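Local coordinates for protein putative hydantoin racemase (Klebsiella pneumoniae subsp. pneumoniae, PDB 3QVL) that racemises allantoin and probably also interconverts the D and L forms of other 5-monosubstituted hydantoins, at residues G47-D50 and E51-A55; K161-E164 and R165-A169. One frame throughout, in Å; residues are numbered along the deposited sequence.

Interaction 1. Residues G47-D50 and E51-A55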
loop_
_atom_site.group_PDB
_atom_site.type_symbol
_atom_site.label_atom_id
_atom_site.label_comp_id
_atom_site.label_asym_id
_atom_site.label_seq_id
_atom_site.Cartn_x
_atom_site.Cartn_y
_atom_site.Cartn_z
ATOM N N GLY A 47 2.649 18.063 19.654
ATOM C CA GLY A 47 3.809 17.706 18.846
ATOM C C GLY A 47 4.530 16.474 19.353
ATOM O O GLY A 47 4.108 15.854 20.332
ATOM N N HIS A 48 5.630 16.135 18.687
ATOM C CA HIS A 48 6.369 14.901 18.952
ATOM C C HIS A 48 7.153 14.955 20.264
ATOM O O HIS A 48 7.251 13.950 20.974
ATOM C CB HIS A 48 7.295 14.576 17.775
ATOM C CG HIS A 48 6.621 14.660 16.439
ATOM N ND1 HIS A 48 5.989 13.585 15.853
ATOM C CD2 HIS A 48 6.478 15.694 15.578
ATOM C CE1 HIS A 48 5.485 13.954 14.690
ATOM N NE2 HIS A 48 5.767 15.230 14.498
ATOM N N PHE A 49 7.708 16.128 20.571
ATOM C CA PHE A 49 8.413 16.376 21.831
ATOM C C PHE A 49 7.474 16.183 23.022
ATOM O O PHE A 49 7.813 15.485 23.982
ATOM C CB PHE A 49 9.019 17.787 21.819
ATOM C CG PHE A 49 9.644 18.211 23.122
ATOM C CD1 PHE A 49 10.955 17.862 23.429
ATOM C CD2 PHE A 49 8.930 18.991 24.029
ATOM C CE1 PHE A 49 11.540 18.267 24.629
ATOM C CE2 PHE A 49 9.505 19.403 25.227
ATOM C CZ PHE A 49 10.811 19.039 25.528
ATOM N N ASP A 50 6.292 16.793 22.940
ATOM C CA ASP A 50 5.259 16.652 23.966
ATOM C C ASP A 50 4.825 15.195 24.136
ATOM O O ASP A 50 4.623 14.733 25.259
ATOM C CB ASP A 50 4.041 17.521 23.633
ATOM C CG ASP A 50 4.343 19.012 23.678
ATOM O OD1 ASP A 50 5.377 19.414 24.254
ATOM O OD2 ASP A 50 3.527 19.787 23.134
ATOM N N GLU A 51 4.691 14.483 23.016
ATOM C CA GLU A 51 4.292 13.072 23.020
ATOM C C GLU A 51 5.281 12.168 23.750
ATOM O O GLU A 51 4.873 11.266 24.485
ATOM C CB GLU A 51 4.089 12.553 21.594
ATOM C CG GLU A 51 2.762 12.939 20.974
ATOM C CD GLU A 51 2.152 11.819 20.159
ATOM O OE1 GLU A 51 2.856 11.231 19.309
ATOM O OE2 GLU A 51 0.961 11.525 20.373
ATOM N N ALA A 52 6.574 12.412 23.537
ATOM C CA ALA A 52 7.634 11.630 24.173
ATOM C C ALA A 52 7.605 11.780 25.692
ATOM O O ALA A 52 7.807 10.808 26.422
ATOM C CB ALA A 52 8.996 12.024 23.617
ATOM N N ILE A 53 7.350 13.003 26.155
ATOM C CA ILE A 53 7.204 13.285 27.584
ATOM C C ILE A 53 5.948 12.609 28.133
ATOM O O ILE A 53 5.994 11.953 29.179
ATOM C CB ILE A 53 7.172 14.810 27.862
ATOM C CG1 ILE A 53 8.534 15.435 27.543
ATOM C CG2 ILE A 53 6.782 15.095 29.314
ATOM C CD1 ILE A 53 8.533 16.947 27.517
ATOM N N ALA A 54 4.839 12.761 27.410
ATOM C CA ALA A 54 3.554 12.182 27.801
ATOM C C ALA A 54 3.605 10.660 27.913
ATOM O O ALA A 54 2.973 10.082 28.801
ATOM C CB ALA A 54 2.467 12.605 26.829
ATOM N N ALA A 55 4.361 10.023 27.019
ATOM C CA ALA A 55 4.513 8.566 27.005
ATOM C C ALA A 55 5.048 8.013 28.330
ATOM O O ALA A 55 4.552 7.000 28.827
ATOM C CB ALA A 55 5.401 8.132 25.844
HETATM O O HOH W 1 5.300 11.237 18.163
#
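E51 N reaches back to G47 O at 3.1 Å and A52 N to H48 O at 3.1 Å, while I53 N meets F49 O in a longer, weak bond and A54 N closes on D50 O at 2.9 Å; this i to i+4 ladder defines the first turns of the helix. G47 is its N-cap, with phi near 148°, a conformation in which a CB would jam against the carbonyl oxygen of E46. Having no side chain, G47 cannot cap the turn itself: the amides of H48 and F49 are instead taken by the carboxylate of E88 of the second subunit, one oxygen each. On the subunit-facing side, I53 CD1 approaches the ring of F49 obliquely, 3.5 Å from F49 CE2. The ring is in place for this because its CG stands anti to the backbone N (chi1 174°). P230 and F239 of the second subunit pack on F49 and I53 respectively. Helix 48-68 is the crossover of a beta-alpha-beta unit joining the parallel strands 31-36 and 72-75, and its N-terminal end comes close to the bound ligand, about 7 Å from the E51 side chain. That side chain runs back along the turn, its CG 3.3 Å from G47 O, and bends at chi2 (-140°). One water donates to E51 OE1 at 2.7 Å and also lies 3.4 Å from H48 ND1, a weak link that spans the i to i+3 pair without direct contact of the two polar groups. D50 is buried: its OD2 accepts from E46 N, just ahead of the cap, and forms a salt bridge with K233 of the second subunit.

Interaction 2. Residues K161-E164 and R165-A169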
loop_
_atom_site.group_PDB
_atom_site.type_symbol
_atom_site.label_atom_id
_atom_site.label_comp_id
_atom_site.label_asym_id
_atom_site.label_seq_id
_atom_site.Cartn_x
_atom_site.Cartn_y
_atom_site.Cartn_z
ATOM N N LYS A 161 -16.092 26.159 16.753
ATOM C CA LYS A 161 -15.234 25.855 15.607
ATOM C C LYS A 161 -15.269 24.374 15.226
ATOM O O LYS A 161 -15.226 24.039 14.041
ATOM C CB LYS A 161 -13.796 26.304 15.871
ATOM C CG LYS A 161 -13.520 27.748 15.493
ATOM C CD LYS A 161 -12.098 28.144 15.843
ATOM C CE LYS A 161 -11.595 29.269 14.952
ATOM N NZ LYS A 161 -11.215 28.771 13.597
ATOM N N VAL A 162 -15.348 23.501 16.230
ATOM C CA VAL A 162 -15.489 22.059 16.004
ATOM C C VAL A 162 -16.806 21.769 15.281
ATOM O O VAL A 162 -16.823 21.060 14.272
ATOM C CB VAL A 162 -15.398 21.251 17.331
ATOM C CG1 VAL A 162 -15.797 19.791 17.121
ATOM C CG2 VAL A 162 -13.996 21.330 17.912
ATOM N N ARG A 163 -17.894 22.340 15.796
ATOM C CA ARG A 163 -19.226 22.187 15.212
ATOM C C ARG A 163 -19.256 22.621 13.744
ATOM O O ARG A 163 -19.724 21.874 12.883
ATOM C CB ARG A 163 -20.255 22.975 16.031
ATOM C CG ARG A 163 -21.691 22.844 15.548
ATOM C CD ARG A 163 -22.600 23.819 16.279
ATOM N NE ARG A 163 -23.858 24.031 15.568
ATOM C CZ ARG A 163 -24.062 24.975 14.651
ATOM N NH1 ARG A 163 -23.089 25.814 14.317
ATOM N NH2 ARG A 163 -25.247 25.079 14.063
ATOM N N GLU A 164 -18.742 23.821 13.471
ATOM C CA GLU A 164 -18.701 24.377 12.115
ATOM C C GLU A 164 -17.847 23.535 11.169
ATOM O O GLU A 164 -18.209 23.336 10.007
ATOM C CB GLU A 164 -18.189 25.820 12.139
ATOM C CG GLU A 164 -19.172 26.827 12.730
ATOM C CD GLU A 164 -18.586 28.226 12.866
ATOM O OE1 GLU A 164 -17.490 28.484 12.323
ATOM O OE2 GLU A 164 -19.230 29.074 13.520
ATOM N N ARG A 165 -16.717 23.047 11.675
ATOM C CA ARG A 165 -15.829 22.184 10.901
ATOM C C ARG A 165 -16.424 20.806 10.618
ATOM O O ARG A 165 -16.169 20.227 9.561
ATOM C CB ARG A 165 -14.463 22.061 11.578
ATOM C CG ARG A 165 -13.330 22.606 10.734
ATOM C CD ARG A 165 -12.725 21.484 9.922
ATOM N NE ARG A 165 -12.282 21.892 8.590
ATOM C CZ ARG A 165 -12.892 21.546 7.459
ATOM N NH1 ARG A 165 -13.984 20.790 7.483
ATOM N NH2 ARG A 165 -12.408 21.954 6.296
ATOM N N CYS A 166 -17.215 20.296 11.560
ATOM C CA CYS A 166 -17.935 19.036 11.376
ATOM C C CYS A 166 -18.989 19.152 10.276
ATOM O O CYS A 166 -19.105 18.266 9.427
ATOM C CB CYS A 166 -18.588 18.587 12.685
ATOM S SG CYS A 166 -17.439 17.957 13.925
ATOM N N ILE A 167 -19.745 20.250 10.299
ATOM C CA ILE A 167 -20.763 20.539 9.282
ATOM C C ILE A 167 -20.133 20.634 7.892
ATOM O O ILE A 167 -20.651 20.065 6.926
ATOM C CB ILE A 167 -21.552 21.842 9.608
ATOM C CG1 ILE A 167 -22.337 21.681 10.915
ATOM C CG2 ILE A 167 -22.508 22.206 8.464
ATOM C CD1 ILE A 167 -22.812 22.989 11.534
ATOM N N ARG A 168 -19.009 21.345 7.803
ATOM C CA ARG A 168 -18.297 21.517 6.540
ATOM C C ARG A 168 -17.685 20.207 6.041
ATOM O O ARG A 168 -17.665 19.948 4.835
ATOM C CB ARG A 168 -17.227 22.607 6.663
ATOM C CG ARG A 168 -16.733 23.126 5.323
ATOM C CD ARG A 168 -16.283 24.576 5.401
ATOM N NE ARG A 168 -14.901 24.718 5.854
ATOM C CZ ARG A 168 -13.835 24.661 5.059
ATOM N NH1 ARG A 168 -13.973 24.447 3.755
ATOM N NH2 ARG A 168 -12.621 24.814 5.570
ATOM N N ALA A 169 -17.199 19.386 6.972
ATOM C CA ALA A 169 -16.633 18.075 6.649
ATOM C C ALA A 169 -17.676 17.143 6.036
ATOM O O ALA A 169 -17.404 16.466 5.044
ATOM C CB ALA A 169 -16.014 17.442 7.889
#
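R165 takes up K161 O with its backbone N at 3.0 Å, and its CB lies 3.2 Å from the same oxygen, so the start of this side chain is pressed against the preceding turn. Bends at chi2 and chi3 then lead the arginine away toward strand 138-143, where it touches H142. C166 follows with the shortest of the four backbone bonds between the segments, C166 N to V162 O at 2.8 Å. Its chi1 of -73° sets SG beside the backbone N, and from there SG meets V162 CG1 at 4.0 Å. V162 and C166 thus form one apolar stripe, buried against L180 and I178 of strand 177-180 and L192 and L196 of helix 189-196. Helix 157-172 serves here as the crossover of a beta-alpha-beta unit, linking the parallel strands 138-143 and 177-180. At I167, backbone and side chain both answer to R163: I167 N donates to R163 O at 3.1 Å in a fairly straight bond (163°), and I167 CD1 sits 3.9 Å above the guanidinium plane of R163, over its centre. The two side chains run alongside each other in the same direction, the arginine extended from CG to NE. Salt bridges from R163 NE to E195 and from NH1 to E160 fix the rotation of the group whose face the isoleucine meets. R168 N continues the ladder to E164 O at 3.1 Å, and its NH1 pairs with E172, one turn further on. A169 N bonds to R165 O at 2.9 Å, while its methyl group packs on I178 and H142.

Overall arrangement
Interaction 1 comes first along the chain, in the opening turns of helix 48-68, and interaction 2 follows in the middle of helix 157-172. Each joins adjacent pieces of one helix, so neither closes a loop beyond a helical turn; they lie in series and neither nest nor cross. Their centres are 27 Å apart and their nearest atoms about 17 Å, without touch. The separation reflects the two parallel sheets: helix 48-68 belongs to the sheet containing strands 31-36 and 72-75, helix 157-172 to that of strands 138-143 and 177-180. Interaction 1 also meets a second subunit, whereas interaction 2 packs within its own chain.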